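PDB 3NTV: MW1564 protein from Staphylococcus aureus, which probably transfers a methyl group from S-adenosylmethionine to a hydroxyl oxygen of an acceptor, as caffeoyl-CoA O-methyltransferases do. Local coordinates for residues L62-I67 / A90-D95; Y84-F89 / I96-I101. All blocks are in the same frame, centred on the assembly; numbering follows the deposited sequence.

Overall arrangement
Four short segments follow one another in the order 62-67, 84-89, 90-95 and 96-101, and the two contacts interleave: the first and third meet in contact 1, the second and fourth in contact 2. Their centres lie about 9 Å apart. Helix 84-90 runs into the loop of contact 1, and that loop leads directly into strand 97-102, so contact 2 holds the helix on the sheet while contact 1 ties the turn at its end to helix 57-70. F89 connects the two, its ring meeting I63 and I67 of helix 57-70. Both contacts thus surround the connection from helix 84-90 to strand 97-102, among the parallel strands of this Rossmann-like methyltransferase fold.

Contact 1: L62-I67 / A90-D95; sequences LIKQLI and ASISDD
The ammonium group of K64 is gripped by a water and by the side-chain oxygen of Q88, and through the water it reaches S91. K64 NZ donates to this water over 2.8 Å, and the water in turn donates a hydrogen bond to S91 OG, 2.9 Å away. The direct separation of K64 NZ and S91 OG is 4.0 Å, so the water does the bridging. S91 OG stands between its own backbone N and carbonyl carbon (chi1 78°), a torsion that turns it back toward Q88 O, one turn earlier; it donates to that oxygen and accepts from the water. A serine hydroxyl suits this place because it can serve a backbone carbonyl and a water at once.

Behind the polar tip the contact is apolar. I92 points at helix 57-70, and its CD1 sits against K64 CB at 3.8 Å and against I67 CG2 at 3.7 Å. The lysine chain bends at chi3 (74°), which brings CE over I92 CG1, 3.7 Å away. Lysine thus serves twice, its methylenes covering an isoleucine and its ammonium group being solvated at the tip by Q88 OE1 and the water, while the branched I67 meets the CD1 methyl of I92 with CB, CG2 and CD1. A brace within the loop, S93 OG to D95 OD1, spans 2.6 Å. Here helix 57-70, which precedes strand 74-78 in the chain, packs on the link from helix 84-90 to strand 97-102 in the Rossmann-like fold of class I methyltransferases.

Contact 2: Y84-F89 / I96-I101; sequences YSSMQF and IHVTTI. With SO4 (sulfate ion), chain C.
I96 presses its end against the last turn of helix 84-90, its CD1 lying 3.4 Å from F89 O. V98 continues this close side, with CG2 3.7 Å from S86 O and CG1 turned to the CB of S86. A beta-branched valine fills such a place well, being broad but short, and S86 is small enough to let the helix lie low. F89 offers only its CB to V98 CG2, at 4.1 Å. Its CG is anti to the carbonyl carbon (chi1 -58°), which carries the ring away from the strand, one face beneath S85 O.

Helix and strand run nearly antiparallel, at 168° with axes 8.5 Å apart, as expected in the beta-alpha-beta crossover from strand 74-78 through helix 84-90 to strand 97-102. At S86 and T100 the packing turns polar: in the modelled conformers S86 OG and T100 OG1 both bond E77 OE2, though second conformers make this less certain.

Relative to the strand, the start of the helix stands off. Y84 and S85 instead point backbone N-H groups at a sulfate, probably from the crystallisation liquor: S85 N reaches O1 at 2.7 Å, fairly straight (161°), and Y84 N reaches O2 at 3.0 Å, more bent. S85 OG bonds E77 OE1; its 2.6 Å approach to sulfate O1 is unsettled. The N-H groups of V55, A81 and I82 complete the anion's cradle.

Contact 1: L62-I67 / A90-D95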
loop_
_atom_site.group_PDB
_atom_site.type_symbol
_atom_site.label_atom_id
_atom_site.label_comp_id
_atom_site.label_asym_id
_atom_site.label_seq_id
_atom_site.Cartn_x
_atom_site.Cartn_y
_atom_site.Cartn_z
ATOM N N LEU A 62 1.089 5.847 3.414
ATOM C CA LEU A 62 0.766 5.134 2.191
ATOM C C LEU A 62 -0.188 5.978 1.326
ATOM O O LEU A 62 0.034 6.099 0.116
ATOM C CB LEU A 62 0.113 3.767 2.483
ATOM C CG LEU A 62 -0.463 3.029 1.248
ATOM C CD1 LEU A 62 0.635 2.712 0.199
ATOM C CD2 LEU A 62 -1.076 1.699 1.681
ATOM N N ILE A 63 -1.227 6.562 1.945
ATOM C CA ILE A 63 -2.215 7.374 1.191
ATOM C C ILE A 63 -1.524 8.591 0.563
ATOM O O ILE A 63 -1.796 8.921 -0.589
ATOM C CB ILE A 63 -3.413 7.775 2.079
ATOM C CG1 ILE A 63 -4.205 6.516 2.554
ATOM C CG2 ILE A 63 -4.352 8.698 1.281
ATOM C CD1 ILE A 63 -5.176 6.840 3.729
ATOM N N LYS A 64 -0.585 9.227 1.300
ATOM C CA LYS A 64 0.184 10.360 0.780
ATOM C C LYS A 64 0.966 9.900 -0.470
ATOM O O LYS A 64 1.038 10.634 -1.441
ATOM C CB LYS A 64 1.125 10.897 1.858
ATOM C CG LYS A 64 0.347 11.570 2.997
ATOM C CD LYS A 64 1.254 12.204 4.035
ATOM C CE LYS A 64 1.911 13.492 3.591
ATOM N NZ LYS A 64 2.698 14.072 4.725
ATOM N N GLN A 65 1.532 8.667 -0.449
ATOM C CA GLN A 65 2.259 8.122 -1.586
ATOM C C GLN A 65 1.308 7.906 -2.780
ATOM O O GLN A 65 1.676 8.171 -3.914
ATOM C CB GLN A 65 2.967 6.812 -1.175
ATOM C CG GLN A 65 4.087 6.398 -2.108
ATOM C CD GLN A 65 5.437 6.991 -1.746
ATOM O OE1 GLN A 65 6.405 6.272 -1.503
ATOM N NE2 GLN A 65 5.552 8.309 -1.736
ATOM N N LEU A 66 0.070 7.446 -2.507
ATOM C CA LEU A 66 -0.930 7.222 -3.564
ATOM C C LEU A 66 -1.310 8.563 -4.200
ATOM O O LEU A 66 -1.471 8.634 -5.412
ATOM C CB LEU A 66 -2.177 6.526 -2.980
ATOM C CG LEU A 66 -1.950 5.122 -2.389
ATOM C CD1 LEU A 66 -3.225 4.563 -1.780
ATOM C CD2 LEU A 66 -1.427 4.188 -3.412
ATOM N N ILE A 67 -1.418 9.631 -3.389
ATOM C CA ILE A 67 -1.721 10.976 -3.878
ATOM C C ILE A 67 -0.599 11.415 -4.846
ATOM O O ILE A 67 -0.878 11.890 -5.941
ATOM C CB ILE A 67 -1.891 11.947 -2.676
ATOM C CG1 ILE A 67 -3.247 11.726 -2.002
ATOM C CG2 ILE A 67 -1.726 13.434 -3.103
ATOM C CD1 ILE A 67 -3.319 12.274 -0.567
ATOM N N ALA A 90 -3.251 18.108 2.221
ATOM C CA ALA A 90 -3.058 19.444 1.651
ATOM C C ALA A 90 -1.586 19.870 1.706
ATOM O O ALA A 90 -1.137 20.612 0.829
ATOM C CB ALA A 90 -3.916 20.457 2.392
ATOM N N SER A 91 -0.823 19.347 2.703
ATOM C CA SER A 91 0.597 19.690 2.848
ATOM C C SER A 91 1.472 19.193 1.715
ATOM O O SER A 91 2.605 19.668 1.556
ATOM C CB SER A 91 1.138 19.240 4.205
ATOM O OG SER A 91 1.385 17.841 4.198
ATOM N N ILE A 92 0.987 18.194 0.940
ATOM C CA ILE A 92 1.773 17.631 -0.153
ATOM C C ILE A 92 2.052 18.622 -1.301
ATOM O O ILE A 92 3.166 18.654 -1.861
ATOM C CB ILE A 92 1.126 16.315 -0.663
ATOM C CG1 ILE A 92 1.036 15.276 0.454
ATOM C CG2 ILE A 92 1.862 15.765 -1.922
ATOM C CD1 ILE A 92 0.038 14.094 0.098
ATOM N N SER A 93 1.037 19.420 -1.667
ATOM C CA SER A 93 1.144 20.352 -2.773
ATOM C C SER A 93 0.153 21.492 -2.580
ATOM O O SER A 93 -0.949 21.266 -2.072
ATOM C CB SER A 93 0.843 19.618 -4.081
ATOM O OG SER A 93 1.142 20.405 -5.222
ATOM N N ASP A 94 0.537 22.720 -2.976
ATOM C CA ASP A 94 -0.380 23.872 -2.821
ATOM C C ASP A 94 -1.601 23.780 -3.722
ATOM O O ASP A 94 -2.567 24.503 -3.497
ATOM C CB ASP A 94 0.341 25.212 -3.093
ATOM C CG ASP A 94 1.491 25.545 -2.162
ATOM O OD1 ASP A 94 1.481 25.066 -1.001
ATOM O OD2 ASP A 94 2.383 26.319 -2.576
ATOM N N ASP A 95 -1.575 22.922 -4.735
ATOM C CA ASP A 95 -2.736 22.772 -5.621
ATOM C C ASP A 95 -3.727 21.681 -5.170
ATOM O O ASP A 95 -4.699 21.389 -5.882
ATOM C CB ASP A 95 -2.310 22.588 -7.084
ATOM C CG ASP A 95 -1.408 21.413 -7.373
ATOM O OD1 ASP A 95 -1.167 20.607 -6.450
ATOM O OD2 ASP A 95 -0.964 21.283 -8.535
HETATM O O HOH W 1 3.713 16.348 3.416
#

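Contact 2: Y84-F89 / I96-I101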
loop_
_atom_site.group_PDB
_atom_site.type_symbol
_atom_site.label_atom_id
_atom_site.label_comp_id
_atom_site.label_asym_id
_atom_site.label_seq_id
_atom_site.Cartn_x
_atom_site.Cartn_y
_atom_site.Cartn_z
ATOM N N TYR A 84 -6.634 16.359 10.906
ATOM C CA TYR A 84 -5.271 15.867 10.738
ATOM C C TYR A 84 -5.022 15.294 9.339
ATOM O O TYR A 84 -4.077 15.713 8.664
ATOM C CB TYR A 84 -4.950 14.867 11.863
ATOM C CG TYR A 84 -3.666 14.103 11.673
ATOM C CD1 TYR A 84 -2.451 14.625 12.099
ATOM C CD2 TYR A 84 -3.672 12.826 11.116
ATOM C CE1 TYR A 84 -1.264 13.906 11.945
ATOM C CE2 TYR A 84 -2.498 12.102 10.955
ATOM C CZ TYR A 84 -1.293 12.645 11.370
ATOM O OH TYR A 84 -0.146 11.903 11.236
ATOM N N SER A 85 -5.879 14.368 8.870
ATOM C CA SER A 85 -5.620 13.817 7.541
ATOM C C SER A 85 -5.768 14.860 6.449
ATOM O O SER A 85 -4.957 14.851 5.517
ATOM C CB SER A 85 -6.490 12.597 7.248
ATOM O OG SER A 85 -7.849 12.989 7.294
ATOM N N SER A 86 -6.772 15.762 6.583
ATOM C CA SER A 86 -7.031 16.839 5.614
ATOM C C SER A 86 -5.785 17.696 5.423
ATOM O O SER A 86 -5.359 17.929 4.306
ATOM C CB SER A 86 -8.165 17.738 6.098
ATOM O OG SER A 86 -9.308 16.991 6.460
HETATM N N MSE A 87 -5.185 18.132 6.536
HETATM C CA MSE A 87 -3.987 18.975 6.471
HETATM C C MSE A 87 -2.772 18.206 5.976
HETATM O O MSE A 87 -2.000 18.740 5.191
HETATM C CB MSE A 87 -3.707 19.626 7.815
HETATM C CG MSE A 87 -4.815 20.586 8.219
HETATM SE SE MSE A 87 -4.419 21.493 9.897
HETATM C CE MSE A 87 -4.479 19.993 11.032
ATOM N N GLN A 88 -2.645 16.914 6.357
ATOM C CA GLN A 88 -1.537 16.099 5.869
ATOM C C GLN A 88 -1.607 15.965 4.346
ATOM O O GLN A 88 -0.597 16.111 3.674
ATOM C CB GLN A 88 -1.520 14.724 6.565
ATOM C CG GLN A 88 -1.027 14.796 8.014
ATOM C CD GLN A 88 0.482 14.868 8.136
ATOM O OE1 GLN A 88 1.191 15.131 7.180
ATOM N NE2 GLN A 88 1.012 14.610 9.325
ATOM N N PHE A 89 -2.813 15.768 3.795
ATOM C CA PHE A 89 -2.955 15.663 2.337
ATOM C C PHE A 89 -2.685 17.016 1.668
ATOM O O PHE A 89 -1.986 17.063 0.657
ATOM C CB PHE A 89 -4.359 15.167 1.949
ATOM C CG PHE A 89 -4.779 13.824 2.523
ATOM C CD1 PHE A 89 -3.836 12.848 2.820
ATOM C CD2 PHE A 89 -6.122 13.523 2.717
ATOM C CE1 PHE A 89 -4.229 11.594 3.309
ATOM C CE2 PHE A 89 -6.507 12.278 3.221
ATOM C CZ PHE A 89 -5.555 11.330 3.516
ATOM N N ILE A 96 -3.493 21.086 -3.994
ATOM C CA ILE A 96 -4.426 20.061 -3.493
ATOM C C ILE A 96 -5.576 20.724 -2.778
ATOM O O ILE A 96 -5.376 21.651 -1.996
ATOM C CB ILE A 96 -3.723 19.007 -2.605
ATOM C CG1 ILE A 96 -2.891 18.076 -3.510
ATOM C CG2 ILE A 96 -4.732 18.167 -1.748
ATOM C CD1 ILE A 96 -1.880 17.228 -2.776
ATOM N N HIS A 97 -6.774 20.229 -3.039
ATOM C CA HIS A 97 -7.994 20.671 -2.382
ATOM C C HIS A 97 -8.563 19.496 -1.611
ATOM O O HIS A 97 -8.688 18.414 -2.168
ATOM C CB HIS A 97 -9.046 21.137 -3.426
ATOM C CG HIS A 97 -10.423 21.240 -2.827
ATOM N ND1 HIS A 97 -10.804 22.353 -2.100
ATOM C CD2 HIS A 97 -11.396 20.295 -2.724
ATOM C CE1 HIS A 97 -12.012 22.078 -1.625
ATOM N NE2 HIS A 97 -12.400 20.840 -1.961
ATOM N N VAL A 98 -9.042 19.731 -0.383
ATOM C CA VAL A 98 -9.707 18.680 0.377
ATOM C C VAL A 98 -11.070 19.209 0.836
ATOM O O VAL A 98 -11.141 20.281 1.455
ATOM C CB VAL A 98 -8.885 18.224 1.615
ATOM C CG1 VAL A 98 -9.600 17.075 2.349
ATOM C CG2 VAL A 98 -7.461 17.811 1.221
ATOM N N THR A 99 -12.133 18.454 0.543
ATOM C CA THR A 99 -13.462 18.706 1.075
ATOM C C THR A 99 -13.665 17.622 2.146
ATOM O O THR A 99 -13.520 16.423 1.844
ATOM C CB THR A 99 -14.548 18.656 -0.003
ATOM O OG1 THR A 99 -14.424 19.826 -0.814
ATOM C CG2 THR A 99 -15.960 18.695 0.605
ATOM N N THR A 100 -13.973 18.051 3.387
ATOM C CA THR A 100 -14.200 17.124 4.500
ATOM C C THR A 100 -15.592 17.324 5.082
ATOM O O THR A 100 -15.936 18.438 5.486
ATOM C CB THR A 100 -13.113 17.273 5.590
ATOM O OG1 THR A 100 -11.823 17.270 4.998
ATOM C CG2 THR A 100 -13.159 16.154 6.609
ATOM N N ILE A 101 -16.387 16.243 5.130
ATOM C CA ILE A 101 -17.739 16.285 5.698
ATOM C C ILE A 101 -17.643 15.790 7.127
ATOM O O ILE A 101 -17.102 14.699 7.366
ATOM C CB ILE A 101 -18.745 15.439 4.873
ATOM C CG1 ILE A 101 -18.777 15.873 3.381
ATOM C CG2 ILE A 101 -20.164 15.428 5.529
ATOM C CD1 ILE A 101 -19.548 14.879 2.430
HETATM S S SO4 C . -8.242 12.893 11.201
HETATM O O1 SO4 C . -8.237 13.438 9.822
HETATM O O2 SO4 C . -8.139 14.016 12.119
HETATM O O3 SO4 C . -9.524 12.176 11.425
HETATM O O4 SO4 C . -7.151 11.906 11.296
#